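Putative vitamin-B12 independent methionine synthase family protein (Listeria monocytogenes, PDB 1YPX) probably binds zinc and transfers a methyl group from a methyltetrahydrofolate to homocysteine, as cobalamin-independent methionine synthases do. Local coordinates at residues S102-D110 with L143-Y154. Sequence-based numbering, arbitrary orientation.
Sequences SVKITGPID and LHYRGDIEYQPY
Val103 and Ile105 pair with Asp148 through the backbones of the parallel strands 103-106 and 147-149: Asp148 N donates to Val103 O (3.1 Å), and Ile105 N to Asp148 O in a nearly straight bond (174° at the hydrogen). Where the pairing ends, Ile105 O accepts from both Glu150 N (2.8 Å) and Tyr151 N (3.0 Å), just before helix 152-156. Apolar side chains gather on the face of Val103 and Ile105, where Leu143, Ile109 and Tyr154 also touch helix 158-178. There Ile105 spreads its branches: CD1 meets Leu143 CD1, while CG2, anti to the backbone N, reaches the edge of the Tyr154 ring at CD2 (3.7 Å). Beta-branched Val103 and Ile105 suit this buried strand. On the other, more exposed face, Lys104 and Asp148 run side by side in a long salt bridge, NZ to OD2 (3.6 Å). At the corner, Gly107 sets its CA over one face of the Tyr151 ring in a CH-pi contact; a side chain here would run into the Pro108 ring. Pro153 CG covers the opposite face. Tyrosine suits position 154: its ring packs against Ile105 and Ile109, while its hydroxyl bonds Ile109 N and Asp164. Strand 82-84, antiparallel to 103-106, completes a small mixed three-stranded sheet, an addition to the parallel strands of the TIM-barrel-like fold.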
loop_
_atom_site.group_PDB
_atom_site.type_symbol
_atom_site.label_atom_id
_atom_site.label_comp_id
_atom_site.label_asym_id
_atom_site.label_seq_id
_atom_site.Cartn_x
_atom_site.Cartn_y
_atom_site.Cartn_z
ATOM N N SER A 102 -9.633 18.061 1.188
ATOM C CA SER A 102 -8.325 17.698 0.646
ATOM C C SER A 102 -7.211 18.282 1.511
ATOM O O SER A 102 -7.480 18.871 2.564
ATOM C CB SER A 102 -8.168 18.212 -0.797
ATOM O OG SER A 102 -8.959 17.472 -1.717
ATOM N N VAL A 103 -5.966 18.100 1.068
ATOM C CA VAL A 103 -4.795 18.623 1.774
ATOM C C VAL A 103 -4.251 19.856 1.059
ATOM O O VAL A 103 -4.090 19.860 -0.160
ATOM C CB VAL A 103 -3.646 17.574 1.879
ATOM C CG1 VAL A 103 -3.937 16.574 2.990
ATOM C CG2 VAL A 103 -3.477 16.853 0.561
ATOM N N LYS A 104 -3.977 20.898 1.833
ATOM C CA LYS A 104 -3.450 22.145 1.297
ATOM C C LYS A 104 -1.948 22.208 1.593
ATOM O O LYS A 104 -1.517 21.916 2.710
ATOM C CB LYS A 104 -4.153 23.342 1.965
ATOM C CG LYS A 104 -5.687 23.263 2.022
ATOM C CD LYS A 104 -6.344 23.554 0.676
ATOM C CE LYS A 104 -7.815 23.142 0.667
ATOM N NZ LYS A 104 -7.977 21.671 0.872
ATOM N N ILE A 105 -1.146 22.555 0.594
ATOM C CA ILE A 105 0.286 22.688 0.816
ATOM C C ILE A 105 0.481 24.180 0.980
ATOM O O ILE A 105 0.416 24.915 -0.004
ATOM C CB ILE A 105 1.128 22.212 -0.392
ATOM C CG1 ILE A 105 1.002 20.703 -0.572
ATOM C CG2 ILE A 105 2.580 22.588 -0.193
ATOM C CD1 ILE A 105 -0.270 20.292 -1.258
ATOM N N THR A 106 0.696 24.627 2.217
ATOM C CA THR A 106 0.867 26.055 2.500
ATOM C C THR A 106 2.255 26.442 2.970
ATOM O O THR A 106 2.494 27.604 3.293
ATOM C CB THR A 106 -0.103 26.551 3.588
ATOM O OG1 THR A 106 0.193 25.888 4.824
ATOM C CG2 THR A 106 -1.548 26.283 3.193
ATOM N N GLY A 107 3.167 25.486 3.021
ATOM C CA GLY A 107 4.507 25.809 3.466
ATOM C C GLY A 107 5.475 24.785 2.937
ATOM O O GLY A 107 5.057 23.829 2.296
ATOM N N PRO A 108 6.773 24.951 3.193
ATOM C CA PRO A 108 7.811 24.027 2.731
ATOM C C PRO A 108 7.645 22.601 3.282
ATOM O O PRO A 108 7.669 22.394 4.491
ATOM C CB PRO A 108 9.096 24.707 3.207
ATOM C CG PRO A 108 8.658 25.395 4.465
ATOM C CD PRO A 108 7.351 26.010 4.034
ATOM N N ILE A 109 7.477 21.635 2.378
ATOM C CA ILE A 109 7.290 20.219 2.720
ATOM C C ILE A 109 8.442 19.660 3.556
ATOM O O ILE A 109 9.613 19.844 3.217
ATOM C CB ILE A 109 7.189 19.322 1.440
ATOM C CG1 ILE A 109 6.160 19.888 0.443
ATOM C CG2 ILE A 109 6.813 17.906 1.835
ATOM C CD1 ILE A 109 4.710 19.835 0.920
ATOM N N ASP A 110 8.118 18.957 4.638
ATOM C CA ASP A 110 9.162 18.381 5.462
ATOM C C ASP A 110 8.643 17.319 6.417
ATOM O O ASP A 110 7.439 17.186 6.628
ATOM C CB ASP A 110 9.888 19.488 6.230
ATOM C CG ASP A 110 11.191 19.008 6.853
ATOM O OD1 ASP A 110 11.809 18.060 6.320
ATOM O OD2 ASP A 110 11.612 19.593 7.866
ATOM N N LEU A 143 0.262 13.193 -3.109
ATOM C CA LEU A 143 0.191 14.555 -2.583
ATOM C C LEU A 143 0.181 15.540 -3.733
ATOM O O LEU A 143 -0.534 16.543 -3.706
ATOM C CB LEU A 143 1.396 14.862 -1.684
ATOM C CG LEU A 143 1.441 16.268 -1.081
ATOM C CD1 LEU A 143 0.146 16.556 -0.364
ATOM C CD2 LEU A 143 2.598 16.387 -0.125
ATOM N N HIS A 144 0.998 15.250 -4.735
ATOM C CA HIS A 144 1.096 16.095 -5.910
ATOM C C HIS A 144 -0.277 16.290 -6.538
ATOM O O HIS A 144 -0.676 17.417 -6.830
ATOM C CB HIS A 144 2.054 15.459 -6.917
ATOM C CG HIS A 144 2.148 16.192 -8.219
ATOM N ND1 HIS A 144 1.169 16.120 -9.187
ATOM C CD2 HIS A 144 3.123 16.985 -8.725
ATOM C CE1 HIS A 144 1.539 16.834 -10.237
ATOM N NE2 HIS A 144 2.721 17.368 -9.983
ATOM N N TYR A 145 -1.000 15.193 -6.725
ATOM C CA TYR A 145 -2.318 15.263 -7.330
ATOM C C TYR A 145 -3.396 15.796 -6.402
ATOM O O TYR A 145 -3.790 16.956 -6.505
ATOM C CB TYR A 145 -2.739 13.889 -7.864
ATOM C CG TYR A 145 -4.132 13.866 -8.470
ATOM C CD1 TYR A 145 -4.551 14.867 -9.359
ATOM C CD2 TYR A 145 -5.029 12.839 -8.166
ATOM C CE1 TYR A 145 -5.834 14.845 -9.930
ATOM C CE2 TYR A 145 -6.311 12.807 -8.732
ATOM C CZ TYR A 145 -6.705 13.810 -9.611
ATOM O OH TYR A 145 -7.965 13.769 -10.165
ATOM N N ARG A 146 -3.873 14.942 -5.502
ATOM C CA ARG A 146 -4.933 15.310 -4.569
ATOM C C ARG A 146 -4.610 16.508 -3.675
ATOM O O ARG A 146 -5.435 16.926 -2.859
ATOM C CB ARG A 146 -5.309 14.098 -3.707
ATOM C CG ARG A 146 -6.051 12.993 -4.462
ATOM C CD ARG A 146 -7.410 12.681 -3.828
ATOM N NE ARG A 146 -8.347 13.799 -3.947
ATOM C CZ ARG A 146 -8.893 14.207 -5.091
ATOM N NH1 ARG A 146 -8.603 13.589 -6.229
ATOM N NH2 ARG A 146 -9.725 15.244 -5.098
ATOM N N GLY A 147 -3.416 17.070 -3.841
ATOM C CA GLY A 147 -3.018 18.213 -3.034
ATOM C C GLY A 147 -3.047 19.549 -3.756
ATOM O O GLY A 147 -2.522 19.689 -4.867
ATOM N N ASP A 148 -3.656 20.541 -3.116
ATOM C CA ASP A 148 -3.763 21.879 -3.696
ATOM C C ASP A 148 -2.576 22.739 -3.284
ATOM O O ASP A 148 -2.489 23.181 -2.142
ATOM C CB ASP A 148 -5.076 22.530 -3.244
ATOM C CG ASP A 148 -6.281 21.659 -3.540
ATOM O OD1 ASP A 148 -6.600 21.459 -4.735
ATOM O OD2 ASP A 148 -6.900 21.165 -2.574
ATOM N N ILE A 149 -1.662 22.978 -4.215
ATOM C CA ILE A 149 -0.489 23.776 -3.904
ATOM C C ILE A 149 -0.861 25.235 -3.677
ATOM O O ILE A 149 -1.480 25.878 -4.524
ATOM C CB ILE A 149 0.558 23.697 -5.015
ATOM C CG1 ILE A 149 0.902 22.233 -5.310
ATOM C CG2 ILE A 149 1.793 24.466 -4.592
ATOM C CD1 ILE A 149 -0.106 21.532 -6.192
ATOM N N GLU A 150 -0.474 25.749 -2.517
ATOM C CA GLU A 150 -0.779 27.119 -2.151
ATOM C C GLU A 150 0.504 27.916 -1.914
ATOM O O GLU A 150 0.540 29.131 -2.119
ATOM C CB GLU A 150 -1.643 27.119 -0.886
ATOM C CG GLU A 150 -2.774 28.122 -0.906
ATOM C CD GLU A 150 -3.789 27.904 0.208
ATOM O OE1 GLU A 150 -3.422 28.054 1.399
ATOM O OE2 GLU A 150 -4.958 27.586 -0.110
ATOM N N TYR A 151 1.550 27.223 -1.478
ATOM C CA TYR A 151 2.838 27.852 -1.215
ATOM C C TYR A 151 3.208 28.600 -2.486
ATOM O O TYR A 151 2.860 28.177 -3.598
ATOM C CB TYR A 151 3.894 26.785 -0.888
ATOM C CG TYR A 151 5.125 27.267 -0.140
ATOM C CD1 TYR A 151 6.243 26.446 -0.014
ATOM C CD2 TYR A 151 5.175 28.531 0.445
ATOM C CE1 TYR A 151 7.382 26.870 0.669
ATOM C CE2 TYR A 151 6.315 28.966 1.133
ATOM C CZ TYR A 151 7.415 28.126 1.237
ATOM O OH TYR A 151 8.558 28.539 1.894
ATOM N N GLN A 152 3.903 29.719 -2.323
ATOM C CA GLN A 152 4.288 30.527 -3.466
ATOM C C GLN A 152 5.404 29.898 -4.282
ATOM O O GLN A 152 5.264 29.708 -5.492
ATOM C CB GLN A 152 4.700 31.924 -3.003
ATOM C CG GLN A 152 3.571 32.937 -3.046
ATOM C CD GLN A 152 2.559 32.794 -1.905
ATOM O OE1 GLN A 152 1.455 33.340 -1.985
ATOM N NE2 GLN A 152 2.934 32.077 -0.841
ATOM N N PRO A 153 6.526 29.559 -3.633
ATOM C CA PRO A 153 7.594 28.959 -4.429
ATOM C C PRO A 153 7.209 27.706 -5.200
ATOM O O PRO A 153 7.392 27.660 -6.421
ATOM C CB PRO A 153 8.716 28.742 -3.411
ATOM C CG PRO A 153 8.006 28.716 -2.082
ATOM C CD PRO A 153 6.943 29.753 -2.234
ATOM N N TYR A 154 6.667 26.695 -4.522
ATOM C CA TYR A 154 6.282 25.459 -5.214
ATOM C C TYR A 154 5.329 25.824 -6.346
ATOM O O TYR A 154 5.279 25.165 -7.387
ATOM C CB TYR A 154 5.573 24.482 -4.265
ATOM C CG TYR A 154 6.378 24.015 -3.069
ATOM C CD1 TYR A 154 7.776 24.011 -3.090
ATOM C CD2 TYR A 154 5.738 23.506 -1.945
ATOM C CE1 TYR A 154 8.511 23.503 -2.019
ATOM C CE2 TYR A 154 6.463 22.993 -0.871
ATOM C CZ TYR A 154 7.847 22.989 -0.916
ATOM O OH TYR A 154 8.551 22.415 0.123
#